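PDB 6UI3: cellulase from Clostridium cellulovorans, which probably hydrolyses internal beta-1,4 linkages of cellulose and related plant polysaccharides, this chain being the broad-specificity endoglucanase (GH5_4) domain of a longer protein. Local coordinates for residues A[18-23]-A[266-271]; A[145-150]-A[188-193]; A[29-34]-A[302-307]. All blocks are in the same frame, centred on the assembly; numbering follows the deposited sequence.

Contact 1 (A[18-23]-A[266-271]). Unlike the reference sequence in segment 266-271: Gln-271 (reference Glu).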
ATOM      1  N   ASP A  18      -6.642 -13.181  10.863  1.00 10.38           N
ATOM      2  CA  ASP A  18      -5.388 -13.852  11.207  1.00 10.53           C
ATOM      3  C   ASP A  18      -4.262 -13.474  10.247  1.00 11.23           C
ATOM      4  O   ASP A  18      -3.103 -13.342  10.657  1.00 11.60           O
ATOM      5  CB  ASP A  18      -5.572 -15.371  11.203  1.00 11.11           C
ATOM      6  CG  ASP A  18      -6.060 -15.933  12.531  1.00 14.60           C
ATOM      7  OD1 ASP A  18      -6.089 -15.209  13.552  1.00 15.44           O
ATOM      8  OD2 ASP A  18      -6.388 -17.142  12.540  1.00 14.70           O
ATOM      9  N   LEU A  19      -4.569 -13.318   8.961  1.00  9.23           N
ATOM     10  CA  LEU A  19      -3.541 -12.927   7.998  1.00  9.00           C
ATOM     11  C   LEU A  19      -3.001 -11.549   8.348  1.00  9.56           C
ATOM     12  O   LEU A  19      -1.781 -11.343   8.439  1.00  9.37           O
ATOM     13  CB  LEU A  19      -4.128 -12.985   6.587  1.00 10.21           C
ATOM     14  CG  LEU A  19      -3.263 -13.023   5.316  1.00 12.18           C
ATOM     15  CD1 LEU A  19      -2.365 -11.789   5.192  1.00 12.90           C
ATOM     16  CD2 LEU A  19      -2.495 -14.352   5.229  1.00 14.40           C
ATOM     17  N   VAL A  20      -3.899 -10.594   8.572  1.00  8.79           N
ATOM     18  CA  VAL A  20      -3.474  -9.231   8.885  1.00  9.86           C
ATOM     19  C   VAL A  20      -2.656  -9.205  10.171  1.00 10.24           C
ATOM     20  O   VAL A  20      -1.648  -8.487  10.263  1.00 10.69           O
ATOM     21  CB  VAL A  20      -4.671  -8.265   8.904  1.00  8.93           C
ATOM     22  CG1 VAL A  20      -4.264  -6.889   9.434  1.00 10.20           C
ATOM     23  CG2 VAL A  20      -5.244  -8.125   7.471  1.00  9.27           C
ATOM     24  N   LYS A  21      -3.053  -9.998  11.168  1.00 10.06           N
ATOM     25  CA  LYS A  21      -2.303 -10.062  12.417  1.00 12.33           C
ATOM     26  C   LYS A  21      -0.861 -10.495  12.184  1.00 13.43           C
ATOM     27  O   LYS A  21       0.035 -10.085  12.931  1.00 16.05           O
ATOM     28  CB  LYS A  21      -3.013 -11.022  13.372  1.00 17.01           C
ATOM     29  CG  LYS A  21      -2.313 -11.238  14.710  1.00 24.29           C
ATOM     30  CD  LYS A  21      -3.225 -11.948  15.722  1.00 31.58           C
ATOM     31  CE  LYS A  21      -3.620 -13.372  15.296  1.00 37.36           C
ATOM     32  NZ  LYS A  21      -2.521 -14.379  15.436  1.00 39.17           N
ATOM     33  N   ASP A  22      -0.616 -11.320  11.161  1.00 11.83           N
ATOM     34  CA  ASP A  22       0.717 -11.854  10.890  1.00 11.22           C
ATOM     35  C   ASP A  22       1.606 -10.903  10.087  1.00 11.58           C
ATOM     36  O   ASP A  22       2.797 -11.192   9.937  1.00 12.22           O
ATOM     37  CB  ASP A  22       0.580 -13.187  10.139  1.00 12.28           C
ATOM     38  CG  ASP A  22       1.834 -14.022  10.199  1.00 13.40           C
ATOM     39  OD1 ASP A  22       2.356 -14.226  11.307  1.00 14.81           O
ATOM     40  OD2 ASP A  22       2.274 -14.489   9.128  1.00 13.95           O
ATOM     41  N   MET A  23       1.083  -9.771   9.596  1.00 11.03           N
ATOM     42  CA  MET A  23       1.838  -8.931   8.657  1.00 11.48           C
ATOM     43  C   MET A  23       2.945  -8.107   9.318  1.00 12.67           C
ATOM     44  O   MET A  23       3.987  -7.867   8.692  1.00 13.62           O
ATOM     45  CB  MET A  23       0.873  -8.017   7.905  1.00 10.24           C
ATOM     46  CG  MET A  23       0.064  -8.747   6.872  1.00 10.84           C
ATOM     47  SD  MET A  23      -1.196  -7.761   6.055  1.00 10.21           S
ATOM     48  CE  MET A  23      -0.213  -6.605   5.118  1.00 11.51           C
ATOM     49  N   PRO A 266     -10.558  -6.146   8.990  1.00  7.61           N
ATOM     50  CA  PRO A 266      -9.274  -5.546   9.353  1.00  7.53           C
ATOM     51  C   PRO A 266      -8.925  -4.368   8.464  1.00  7.01           C
ATOM     52  O   PRO A 266      -9.419  -4.238   7.338  1.00  7.92           O
ATOM     53  CB  PRO A 266      -8.285  -6.697   9.161  1.00  9.14           C
ATOM     54  CG  PRO A 266      -8.919  -7.581   8.151  1.00 10.92           C
ATOM     55  CD  PRO A 266     -10.403  -7.464   8.351  1.00  8.39           C
ATOM     56  N   VAL A 267      -8.033  -3.519   8.977  1.00  7.11           N
ATOM     57  CA  VAL A 267      -7.516  -2.345   8.273  1.00  6.84           C
ATOM     58  C   VAL A 267      -5.998  -2.457   8.188  1.00  6.90           C
ATOM     59  O   VAL A 267      -5.334  -2.803   9.172  1.00  7.72           O
ATOM     60  CB  VAL A 267      -7.919  -1.042   9.004  1.00  7.50           C
ATOM     61  CG1 VAL A 267      -7.341   0.180   8.321  1.00  8.68           C
ATOM     62  CG2 VAL A 267      -9.440  -0.919   9.104  1.00  8.92           C
ATOM     63  N   ILE A 268      -5.453  -2.145   7.013  1.00  6.90           N
ATOM     64  CA  ILE A 268      -4.010  -2.052   6.787  1.00  7.01           C
ATOM     65  C   ILE A 268      -3.685  -0.600   6.465  1.00  6.81           C
ATOM     66  O   ILE A 268      -4.305  -0.006   5.577  1.00  7.42           O
ATOM     67  CB  ILE A 268      -3.581  -2.978   5.637  1.00  6.84           C
ATOM     68  CG1 ILE A 268      -3.780  -4.446   6.031  1.00  8.09           C
ATOM     69  CG2 ILE A 268      -2.142  -2.731   5.255  1.00  8.28           C
ATOM     70  CD1 ILE A 268      -3.821  -5.405   4.860  1.00  8.38           C
ATOM     71  N   ILE A 269      -2.725  -0.028   7.186  1.00  6.56           N
ATOM     72  CA  ILE A 269      -2.177   1.283   6.830  1.00  7.13           C
ATOM     73  C   ILE A 269      -1.117   1.033   5.758  1.00  6.75           C
ATOM     74  O   ILE A 269       0.078   0.839   6.048  1.00  7.23           O
ATOM     75  CB  ILE A 269      -1.640   2.046   8.049  1.00  7.05           C
ATOM     76  CG1 ILE A 269      -2.701   2.157   9.149  1.00  9.58           C
ATOM     77  CG2 ILE A 269      -1.143   3.423   7.623  1.00  8.80           C
ATOM     78  CD1 ILE A 269      -3.947   2.878   8.770  1.00 13.42           C
ATOM     79  N   GLY A 270      -1.571   1.006   4.509  1.00  6.07           N
ATOM     80  CA  GLY A 270      -0.718   0.646   3.399  1.00  6.48           C
ATOM     81  C   GLY A 270       0.347   1.669   3.079  1.00  6.32           C
ATOM     82  O   GLY A 270       1.335   1.320   2.408  1.00  6.92           O
ATOM     83  N   GLN A 271       0.165   2.922   3.523  1.00  5.68           N
ATOM     84  CA  GLN A 271       1.197   3.947   3.428  1.00  5.83           C
ATOM     85  C   GLN A 271       1.097   4.886   4.617  1.00  6.29           C
ATOM     86  O   GLN A 271       0.006   5.371   4.931  1.00  6.44           O
ATOM     87  CB  GLN A 271       1.072   4.829   2.172  1.00  6.82           C
ATOM     88  CG  GLN A 271       1.135   4.062   0.858  1.00  7.18           C
ATOM     89  CD  GLN A 271       1.020   4.930  -0.385  1.00  7.65           C
ATOM     90  OE1 GLN A 271       0.782   4.436  -1.483  1.00  7.55           O
ATOM     91  NE2 GLN A 271       1.196   6.206  -0.217  1.00  6.32           N
TER
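Val-20, near the end of helix 16-21, lies with its CA 6.9 Å from the CA of Pro-266, where the chain enters barrel strand 267-272, and no hydrogen bond joins the two backbones. The contact is made by four apolar residues. Val-20 turns its CG2 branch onto the proline ring: CG2 lies 3.8 Å from Pro-266 CB and the same distance from CG, so the methyl is equally near both atoms of that ring bond. The same methyl also faces Ile-268, with Val-20 CG2 4.0 Å from Ile-268 CD1. Beside the valine methyl, Met-23 meets the same CD1, crossing the isoleucine at roughly a right angle. Its thioether sulfur SD is 3.7 Å from Ile-268 CD1, and the bend at the last torsion (chi3 68°) folds the terminal methyl back beside the isoleucine, CE to CD1 being 3.8 Å. Ile-268 can supply this target because its chain is extended beyond CG1 (chi2 161°), carrying CD1 well clear of its own strand. Strand 267-272 thereby shows two characters. Ile-268 points into the barrel, where it also meets Leu-302 and Ala-218, whereas Val-267 packs outward on helix 243-261. Helix 16-21 precedes the first strand and lies as a plug across the N-terminal end of the TIM barrel. With all touching residues buried and no polar pair between the segments, the closure rests on dispersion and exclusion of water.

Contact 2 (A[145-150]-A[188-193])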
ATOM      1  N   LEU A 145       1.357 -13.541  -0.772  1.00  7.82           N
ATOM      2  CA  LEU A 145       1.052 -12.572  -1.816  1.00  7.17           C
ATOM      3  C   LEU A 145      -0.368 -12.049  -1.620  1.00  7.81           C
ATOM      4  O   LEU A 145      -1.326 -12.826  -1.579  1.00  8.04           O
ATOM      5  CB  LEU A 145       1.196 -13.214  -3.192  1.00  8.69           C
ATOM      6  CG  LEU A 145       0.804 -12.329  -4.387  1.00  8.90           C
ATOM      7  CD1 LEU A 145       1.684 -11.105  -4.485  1.00 10.77           C
ATOM      8  CD2 LEU A 145       0.889 -13.143  -5.667  1.00 10.01           C
ATOM      9  N   ILE A 146      -0.496 -10.731  -1.531  1.00  7.04           N
ATOM     10  CA  ILE A 146      -1.746 -10.021  -1.287  1.00  7.21           C
ATOM     11  C   ILE A 146      -1.986  -9.084  -2.470  1.00  6.71           C
ATOM     12  O   ILE A 146      -1.027  -8.529  -3.015  1.00  7.12           O
ATOM     13  CB  ILE A 146      -1.599  -9.197   0.011  1.00  7.11           C
ATOM     14  CG1 ILE A 146      -1.325 -10.101   1.220  1.00  8.31           C
ATOM     15  CG2 ILE A 146      -2.824  -8.285   0.224  1.00  7.99           C
ATOM     16  CD1 ILE A 146      -0.826  -9.340   2.442  1.00  9.65           C
ATOM     17  N   PHE A 147      -3.244  -8.898  -2.868  1.00  6.87           N
ATOM     18  CA  PHE A 147      -3.604  -7.962  -3.932  1.00  7.22           C
ATOM     19  C   PHE A 147      -4.288  -6.729  -3.342  1.00  7.75           C
ATOM     20  O   PHE A 147      -5.056  -6.843  -2.382  1.00  8.96           O
ATOM     21  CB  PHE A 147      -4.572  -8.628  -4.916  1.00  6.77           C
ATOM     22  CG  PHE A 147      -4.003  -9.805  -5.686  1.00  7.74           C
ATOM     23  CD1 PHE A 147      -2.638  -9.956  -5.900  1.00  8.93           C
ATOM     24  CD2 PHE A 147      -4.863 -10.757  -6.224  1.00  8.41           C
ATOM     25  CE1 PHE A 147      -2.150 -11.039  -6.653  1.00 10.12           C
ATOM     26  CE2 PHE A 147      -4.378 -11.825  -6.965  1.00  9.38           C
ATOM     27  CZ  PHE A 147      -3.029 -11.967  -7.171  1.00  9.34           C
ATOM     28  N   ASP A 148      -4.034  -5.561  -3.933  1.00  7.15           N
ATOM     29  CA  ASP A 148      -4.560  -4.251  -3.509  1.00  6.79           C
ATOM     30  C   ASP A 148      -5.184  -3.644  -4.761  1.00  6.22           C
ATOM     31  O   ASP A 148      -4.481  -3.381  -5.737  1.00  6.87           O
ATOM     32  CB  ASP A 148      -3.369  -3.466  -2.930  1.00  7.87           C
ATOM     33  CG  ASP A 148      -3.617  -1.976  -2.687  1.00 10.70           C
ATOM     34  OD1 ASP A 148      -4.740  -1.456  -2.895  1.00 10.26           O
ATOM     35  OD2 ASP A 148      -2.618  -1.313  -2.250  1.00 10.70           O
ATOM     36  N   THR A 149      -6.512  -3.483  -4.781  1.00  6.95           N
ATOM     37  CA  THR A 149      -7.236  -3.397  -6.059  1.00  6.74           C
ATOM     38  C   THR A 149      -6.930  -2.130  -6.866  1.00  6.38           C
ATOM     39  O   THR A 149      -7.044  -2.139  -8.098  1.00  6.68           O
ATOM     40  CB  THR A 149      -8.754  -3.471  -5.843  1.00  7.26           C
ATOM     41  OG1 THR A 149      -9.154  -2.342  -5.048  1.00  7.80           O
ATOM     42  CG2 THR A 149      -9.196  -4.788  -5.216  1.00  7.78           C
ATOM     43  N   ILE A 150      -6.608  -1.028  -6.193  1.00  6.41           N
ATOM     44  CA  ILE A 150      -6.275   0.253  -6.826  1.00  6.93           C
ATOM     45  C   ILE A 150      -5.643   1.106  -5.732  1.00  6.66           C
ATOM     46  O   ILE A 150      -6.086   1.066  -4.591  1.00  7.58           O
ATOM     47  CB  ILE A 150      -7.506   0.903  -7.493  1.00  7.46           C
ATOM     48  CG1 ILE A 150      -7.126   2.201  -8.220  1.00  7.71           C
ATOM     49  CG2 ILE A 150      -8.633   1.125  -6.487  1.00  7.63           C
ATOM     50  CD1 ILE A 150      -6.152   2.048  -9.386  1.00  8.56           C
ATOM     51  N   ALA A 188      -8.914 -17.816  -4.675  1.00  7.97           N
ATOM     52  CA  ALA A 188     -10.191 -17.932  -3.975  1.00  8.97           C
ATOM     53  C   ALA A 188     -10.031 -17.714  -2.469  1.00  9.43           C
ATOM     54  O   ALA A 188     -11.029 -17.455  -1.795  1.00 10.58           O
ATOM     55  CB  ALA A 188     -10.866 -19.271  -4.272  1.00 10.31           C
ATOM     56  N   LYS A 189      -8.801 -17.796  -1.937  1.00  8.53           N
ATOM     57  CA  LYS A 189      -8.527 -17.738  -0.501  1.00  9.30           C
ATOM     58  C   LYS A 189      -7.525 -16.646  -0.128  1.00  9.03           C
ATOM     59  O   LYS A 189      -7.138 -16.536   1.045  1.00  9.93           O
ATOM     60  CB  LYS A 189      -8.001 -19.090  -0.021  1.00  9.85           C
ATOM     61  CG  LYS A 189      -9.029 -20.195  -0.072  1.00 10.90           C
ATOM     62  CD  LYS A 189      -8.437 -21.492   0.455  1.00 14.62           C
ATOM     63  CE  LYS A 189      -9.422 -22.645   0.354  1.00 17.30           C
ATOM     64  NZ  LYS A 189      -8.832 -23.920   0.856  1.00 21.27           N
ATOM     65  N   ARG A 190      -7.118 -15.829  -1.087  1.00  8.56           N
ATOM     66  CA  ARG A 190      -6.095 -14.809  -0.892  1.00  9.04           C
ATOM     67  C   ARG A 190      -6.690 -13.546  -0.272  1.00  8.18           C
ATOM     68  O   ARG A 190      -7.792 -13.132  -0.630  1.00  8.58           O
ATOM     69  CB  ARG A 190      -5.553 -14.452  -2.288  1.00 11.20           C
ATOM     70  CG  ARG A 190      -4.393 -13.493  -2.284  1.00 10.60           C
ATOM     71  CD  ARG A 190      -3.772 -13.272  -3.670  1.00  7.90           C
ATOM     72  NE  ARG A 190      -3.521 -14.497  -4.435  1.00  7.64           N
ATOM     73  CZ  ARG A 190      -2.625 -15.429  -4.119  1.00  7.90           C
ATOM     74  NH1 ARG A 190      -1.854 -15.306  -3.045  1.00  8.86           N
ATOM     75  NH2 ARG A 190      -2.527 -16.516  -4.870  1.00  8.55           N
ATOM     76  N   LEU A 191      -5.941 -12.892   0.621  1.00  7.81           N
ATOM     77  CA  LEU A 191      -6.387 -11.587   1.111  1.00  7.20           C
ATOM     78  C   LEU A 191      -6.373 -10.561  -0.024  1.00  7.40           C
ATOM     79  O   LEU A 191      -5.400 -10.459  -0.787  1.00  7.53           O
ATOM     80  CB  LEU A 191      -5.502 -11.104   2.255  1.00  9.15           C
ATOM     81  CG  LEU A 191      -5.949  -9.787   2.883  1.00  7.99           C
ATOM     82  CD1 LEU A 191      -7.233  -9.941   3.672  1.00  9.25           C
ATOM     83  CD2 LEU A 191      -4.875  -9.184   3.789  1.00 10.28           C
ATOM     84  N   ILE A 192      -7.459  -9.795  -0.134  1.00  6.80           N
ATOM     85  CA  ILE A 192      -7.554  -8.671  -1.058  1.00  6.73           C
ATOM     86  C   ILE A 192      -7.801  -7.397  -0.254  1.00  7.43           C
ATOM     87  O   ILE A 192      -8.674  -7.364   0.624  1.00  7.94           O
ATOM     88  CB  ILE A 192      -8.666  -8.877  -2.105  1.00  7.59           C
ATOM     89  CG1 ILE A 192      -8.431 -10.168  -2.896  1.00  7.92           C
ATOM     90  CG2 ILE A 192      -8.737  -7.671  -3.048  1.00  7.62           C
ATOM     91  CD1 ILE A 192      -9.629 -10.630  -3.711  1.00  9.81           C
ATOM     92  N   MET A 193      -7.028  -6.364  -0.555  1.00  7.07           N
ATOM     93  CA  MET A 193      -7.153  -5.044   0.054  1.00  7.18           C
ATOM     94  C   MET A 193      -7.992  -4.146  -0.850  1.00  7.10           C
ATOM     95  O   MET A 193      -7.774  -4.110  -2.070  1.00  7.06           O
ATOM     96  CB  MET A 193      -5.773  -4.405   0.226  1.00  7.75           C
ATOM     97  CG  MET A 193      -4.866  -5.156   1.187  1.00  8.93           C
ATOM     98  SD  MET A 193      -3.132  -4.649   1.138  1.00  7.91           S
ATOM     99  CE  MET A 193      -3.262  -2.917   1.559  1.00  9.90           C
TER
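Strand 145-148 and strand 192-195 are parallel neighbours in the closed sheet, joined here by backbone bonds and, at their N-terminal end, by an arginine side chain. Met-193 N donates to Phe-147 O at 2.7 Å, almost straight at 176°, and Thr-149 N donates to Met-193 O at 3.1 Å. Nearer the start of the strands, the bond from Phe-147 N to Leu-191 O is weak at 3.4 Å. Before it Arg-190 takes over: its NH1 reaches Leu-145 O at 2.9 Å, with the oxygen close to the guanidinium plane. A turn at chi3 (-47°) lets the guanidinium reach back while CD rests over the centre of the Phe-147 ring, a CH-pi contact 3.7 Å from CD to the ring centroid. Asn-187 OD1 bonds NE, Ser-142 O bonds NH1 and Tyr-141 O bonds NH2, which should fix the plane's rotation. The two strands are the ends of a beta-alpha-beta crossover through helix 163-182, as between successive strands of a TIM barrel. On the helix side, Phe-147 and Ile-192 pack against Ile-180, and Thr-149 CG2 meets Ile-192 CG2 at 3.6 Å, while Thr-149 OG1 bonds with Asn-173. Inside the barrel Ile-146 CG2 touches Met-193 SD at 3.8 Å, and Asp-148, towards the C-terminal end, forms a salt bridge with Arg-64.

Contact 3 (A[29-34]-A[302-307])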
ATOM      1  N   LEU A  29       8.090  -0.162  -1.641  1.00  7.22           N
ATOM      2  CA  LEU A  29       9.092   0.072  -2.688  1.00  7.37           C
ATOM      3  C   LEU A  29       8.674   1.294  -3.514  1.00  6.97           C
ATOM      4  O   LEU A  29       8.171   1.202  -4.632  1.00  7.48           O
ATOM      5  CB  LEU A  29       9.221  -1.190  -3.542  1.00  7.54           C
ATOM      6  CG  LEU A  29      10.300  -1.196  -4.610  1.00  7.70           C
ATOM      7  CD1 LEU A  29      11.697  -1.185  -4.014  1.00  9.03           C
ATOM      8  CD2 LEU A  29      10.124  -2.420  -5.526  1.00  8.80           C
ATOM      9  N   GLY A  30       8.878   2.472  -2.917  1.00  7.20           N
ATOM     10  CA  GLY A  30       8.327   3.698  -3.486  1.00  7.75           C
ATOM     11  C   GLY A  30       9.143   4.244  -4.644  1.00  8.05           C
ATOM     12  O   GLY A  30      10.362   4.058  -4.732  1.00  7.76           O
ATOM     13  N   ASN A  31       8.448   4.963  -5.523  1.00  7.59           N
ATOM     14  CA  ASN A  31       9.065   5.626  -6.677  1.00  8.64           C
ATOM     15  C   ASN A  31       9.897   4.645  -7.504  1.00  8.23           C
ATOM     16  O   ASN A  31      11.036   4.918  -7.915  1.00  8.31           O
ATOM     17  CB  ASN A  31       9.888   6.844  -6.252  1.00  9.12           C
ATOM     18  CG  ASN A  31       9.031   8.022  -5.840  1.00 10.78           C
ATOM     19  OD1 ASN A  31       7.848   7.878  -5.546  1.00 11.76           O
ATOM     20  ND2 ASN A  31       9.638   9.204  -5.799  1.00 11.68           N
ATOM     21  N   THR A  32       9.309   3.486  -7.760  1.00  7.72           N
ATOM     22  CA  THR A  32       9.990   2.388  -8.444  1.00  7.77           C
ATOM     23  C   THR A  32       9.088   1.899  -9.584  1.00  7.71           C
ATOM     24  O   THR A  32       9.024   2.567 -10.616  1.00  7.93           O
ATOM     25  CB  THR A  32      10.432   1.342  -7.424  1.00  7.87           C
ATOM     26  OG1 THR A  32      11.191   2.000  -6.392  1.00  8.28           O
ATOM     27  CG2 THR A  32      11.337   0.298  -8.038  1.00  8.61           C
ATOM     28  N   LEU A  33       8.367   0.784  -9.419  1.00  7.14           N
ATOM     29  CA  LEU A  33       7.576   0.244 -10.525  1.00  7.09           C
ATOM     30  C   LEU A  33       6.296   1.013 -10.813  1.00  7.27           C
ATOM     31  O   LEU A  33       5.620   0.692 -11.800  1.00  7.57           O
ATOM     32  CB  LEU A  33       7.299  -1.247 -10.336  1.00  8.06           C
ATOM     33  CG  LEU A  33       8.529  -2.135 -10.565  1.00  9.65           C
ATOM     34  CD1 LEU A  33       8.299  -3.506  -9.973  1.00 10.10           C
ATOM     35  CD2 LEU A  33       8.854  -2.227 -12.057  1.00 12.34           C
ATOM     36  N   GLU A  34       5.976   2.043 -10.032  1.00  7.08           N
ATOM     37  CA  GLU A  34       4.902   2.958 -10.389  1.00  7.27           C
ATOM     38  C   GLU A  34       5.391   4.205 -11.116  1.00  7.81           C
ATOM     39  O   GLU A  34       4.566   5.063 -11.450  1.00  8.36           O
ATOM     40  CB  GLU A  34       4.053   3.344  -9.165  1.00  7.38           C
ATOM     41  CG  GLU A  34       4.567   4.496  -8.323  1.00  7.43           C
ATOM     42  CD  GLU A  34       5.735   4.189  -7.391  1.00  8.18           C
ATOM     43  OE1 GLU A  34       6.520   3.241  -7.611  1.00  7.36           O
ATOM     44  OE2 GLU A  34       5.883   4.976  -6.419  1.00  8.47           O
ATOM     45  N   LEU A 302       2.857   0.387   6.945  1.00  6.53           N
ATOM     46  CA  LEU A 302       3.859   0.247   5.896  1.00  7.21           C
ATOM     47  C   LEU A 302       4.435   1.615   5.556  1.00  7.12           C
ATOM     48  O   LEU A 302       3.740   2.460   4.991  1.00  7.53           O
ATOM     49  CB  LEU A 302       3.228  -0.390   4.659  1.00  8.51           C
ATOM     50  CG  LEU A 302       2.820  -1.857   4.734  1.00 11.78           C
ATOM     51  CD1 LEU A 302       1.803  -2.214   5.731  1.00 14.11           C
ATOM     52  CD2 LEU A 302       2.315  -2.292   3.358  1.00 13.06           C
ATOM     53  N   TRP A 303       5.702   1.838   5.891  1.00  6.63           N
ATOM     54  CA  TRP A 303       6.361   3.111   5.612  1.00  7.12           C
ATOM     55  C   TRP A 303       6.555   3.296   4.109  1.00  6.95           C
ATOM     56  O   TRP A 303       6.958   2.372   3.402  1.00  7.42           O
ATOM     57  CB  TRP A 303       7.720   3.149   6.330  1.00  6.88           C
ATOM     58  CG  TRP A 303       8.487   4.451   6.150  1.00  7.38           C
ATOM     59  CD1 TRP A 303       9.211   4.813   5.062  1.00  7.21           C
ATOM     60  CD2 TRP A 303       8.625   5.525   7.091  1.00  6.73           C
ATOM     61  NE1 TRP A 303       9.758   6.054   5.249  1.00  7.18           N
ATOM     62  CE2 TRP A 303       9.434   6.509   6.491  1.00  6.65           C
ATOM     63  CE3 TRP A 303       8.139   5.754   8.374  1.00  7.85           C
ATOM     64  CZ2 TRP A 303       9.768   7.691   7.133  1.00  7.59           C
ATOM     65  CZ3 TRP A 303       8.489   6.924   9.015  1.00  8.35           C
ATOM     66  CH2 TRP A 303       9.305   7.869   8.393  1.00  8.75           C
ATOM     67  N   TRP A 304       6.285   4.512   3.629  1.00  6.19           N
ATOM     68  CA  TRP A 304       6.532   4.863   2.222  1.00  6.38           C
ATOM     69  C   TRP A 304       7.986   5.280   2.037  1.00  6.49           C
ATOM     70  O   TRP A 304       8.372   6.382   2.420  1.00  7.39           O
ATOM     71  CB  TRP A 304       5.614   5.998   1.762  1.00  7.21           C
ATOM     72  CG  TRP A 304       5.848   6.342   0.315  1.00  7.78           C
ATOM     73  CD1 TRP A 304       6.621   7.355  -0.179  1.00  8.23           C
ATOM     74  CD2 TRP A 304       5.321   5.651  -0.815  1.00  6.95           C
ATOM     75  NE1 TRP A 304       6.618   7.324  -1.557  1.00  7.96           N
ATOM     76  CE2 TRP A 304       5.815   6.292  -1.973  1.00  6.96           C
ATOM     77  CE3 TRP A 304       4.474   4.552  -0.968  1.00  7.19           C
ATOM     78  CZ2 TRP A 304       5.489   5.863  -3.247  1.00  7.80           C
ATOM     79  CZ3 TRP A 304       4.150   4.138  -2.230  1.00  8.15           C
ATOM     80  CH2 TRP A 304       4.648   4.788  -3.352  1.00  8.19           C
ATOM     81  N   ASP A 305       8.792   4.409   1.438  1.00  6.51           N
ATOM     82  CA  ASP A 305      10.228   4.636   1.262  1.00  6.77           C
ATOM     83  C   ASP A 305      10.532   4.909  -0.206  1.00  6.74           C
ATOM     84  O   ASP A 305      10.580   3.994  -1.024  1.00  7.84           O
ATOM     85  CB  ASP A 305      11.040   3.463   1.790  1.00  7.56           C
ATOM     86  CG  ASP A 305      12.512   3.790   1.899  1.00  7.36           C
ATOM     87  OD1 ASP A 305      12.976   4.686   1.147  1.00  8.57           O
ATOM     88  OD2 ASP A 305      13.186   3.129   2.715  1.00  8.44           O
ATOM     89  N   ASN A 306      10.739   6.187  -0.537  1.00  7.19           N
ATOM     90  CA  ASN A 306      11.044   6.577  -1.907  1.00  7.91           C
ATOM     91  C   ASN A 306      12.542   6.695  -2.206  1.00  7.71           C
ATOM     92  O   ASN A 306      12.910   7.119  -3.312  1.00  8.67           O
ATOM     93  CB  ASN A 306      10.338   7.886  -2.264  1.00  8.15           C
ATOM     94  CG  ASN A 306      10.764   9.050  -1.405  1.00  7.67           C
ATOM     95  OD1 ASN A 306      11.684   8.958  -0.590  1.00  7.96           O
ATOM     96  ND2 ASN A 306      10.099  10.170  -1.610  1.00  9.04           N
ATOM     97  N   ASN A 307      13.410   6.299  -1.277  1.00  7.62           N
ATOM     98  CA  ASN A 307      14.862   6.356  -1.469  1.00  8.38           C
ATOM     99  C   ASN A 307      15.369   7.778  -1.681  1.00  9.00           C
ATOM    100  O   ASN A 307      16.457   7.969  -2.239  1.00  9.55           O
ATOM    101  CB  ASN A 307      15.296   5.455  -2.646  1.00  9.07           C
ATOM    102  CG  ASN A 307      16.798   5.190  -2.702  1.00  9.73           C
ATOM    103  OD1 ASN A 307      17.473   4.965  -1.698  1.00  9.62           O
ATOM    104  ND2 ASN A 307      17.326   5.205  -3.918  1.00 10.19           N
TER
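The six-membered ring of Trp-304 carries Gly-30 on one face and two polar side chains at its rim. Gly-30 CA sits 3.9 Å from the ring centroid, 24° off the normal, a CH-pi contact made close by the lack of a side chain on the glycine. At the edge, near the ring plane, Glu-34 OE2 lies 3.3 Å from both CZ2 and CH2 of Trp-304. Its carboxylate stands nearly perpendicular to the ring (84°). Asn-31 OD1 lies farther along the same rim. With CG between the backbone N and the carbonyl carbon (chi1 85°) and a bend at chi2, Glu-34 curls back over its own loop: OE2 accepts from Asn-31 N at 2.7 Å and OE1 from Thr-32 N at 2.8 Å. These bonds bring OE2 to the ring's edge. Alongside, the Asn-31 amide lies on Asn-306, CG to CB 3.8 Å, while Asn-306 ND2 bonds with Glu-314 O. Gly-30 N donates to Asp-305 O at 3.0 Å. Asp-305 OD1 accepts from Asn-307 N, an Asx turn just where the strand ends, while OD2 bonds with Trp-27 NE1. Trp-304 is at the C-terminal mouth of the barrel, consistent with the last-strand tryptophan that lines the substrate cleft in GH5 relatives. Here strand 301-305 meets strand 25-29 to close the barrel, with strand 267-272 on its other flank, and loop 29-34 leads towards helix 49-58.

All three contacts belong to one eight-stranded barrel. Contacts 1 and 2 share its N-terminal core, their centres about 12 Å apart: Ile-268 CD1 packs on Met-193 CG at 3.8 Å, and Met-23 CE lies 3.9 Å from Ile-146 CD1. Contact 3 is at the C-terminal mouth, its centre about 18 Å from that of contact 1 and about 19 Å from that of contact 2, which it does not touch. In GH5 enzymes the catalytic glutamates lie at or just after the C-terminal ends of strands four and seven. Gln-271, a glutamate in the reference sequence, probably occupies the second site; its OE1 lies 3.5 Å from Trp-304 CZ3, joining contacts 1 and 3.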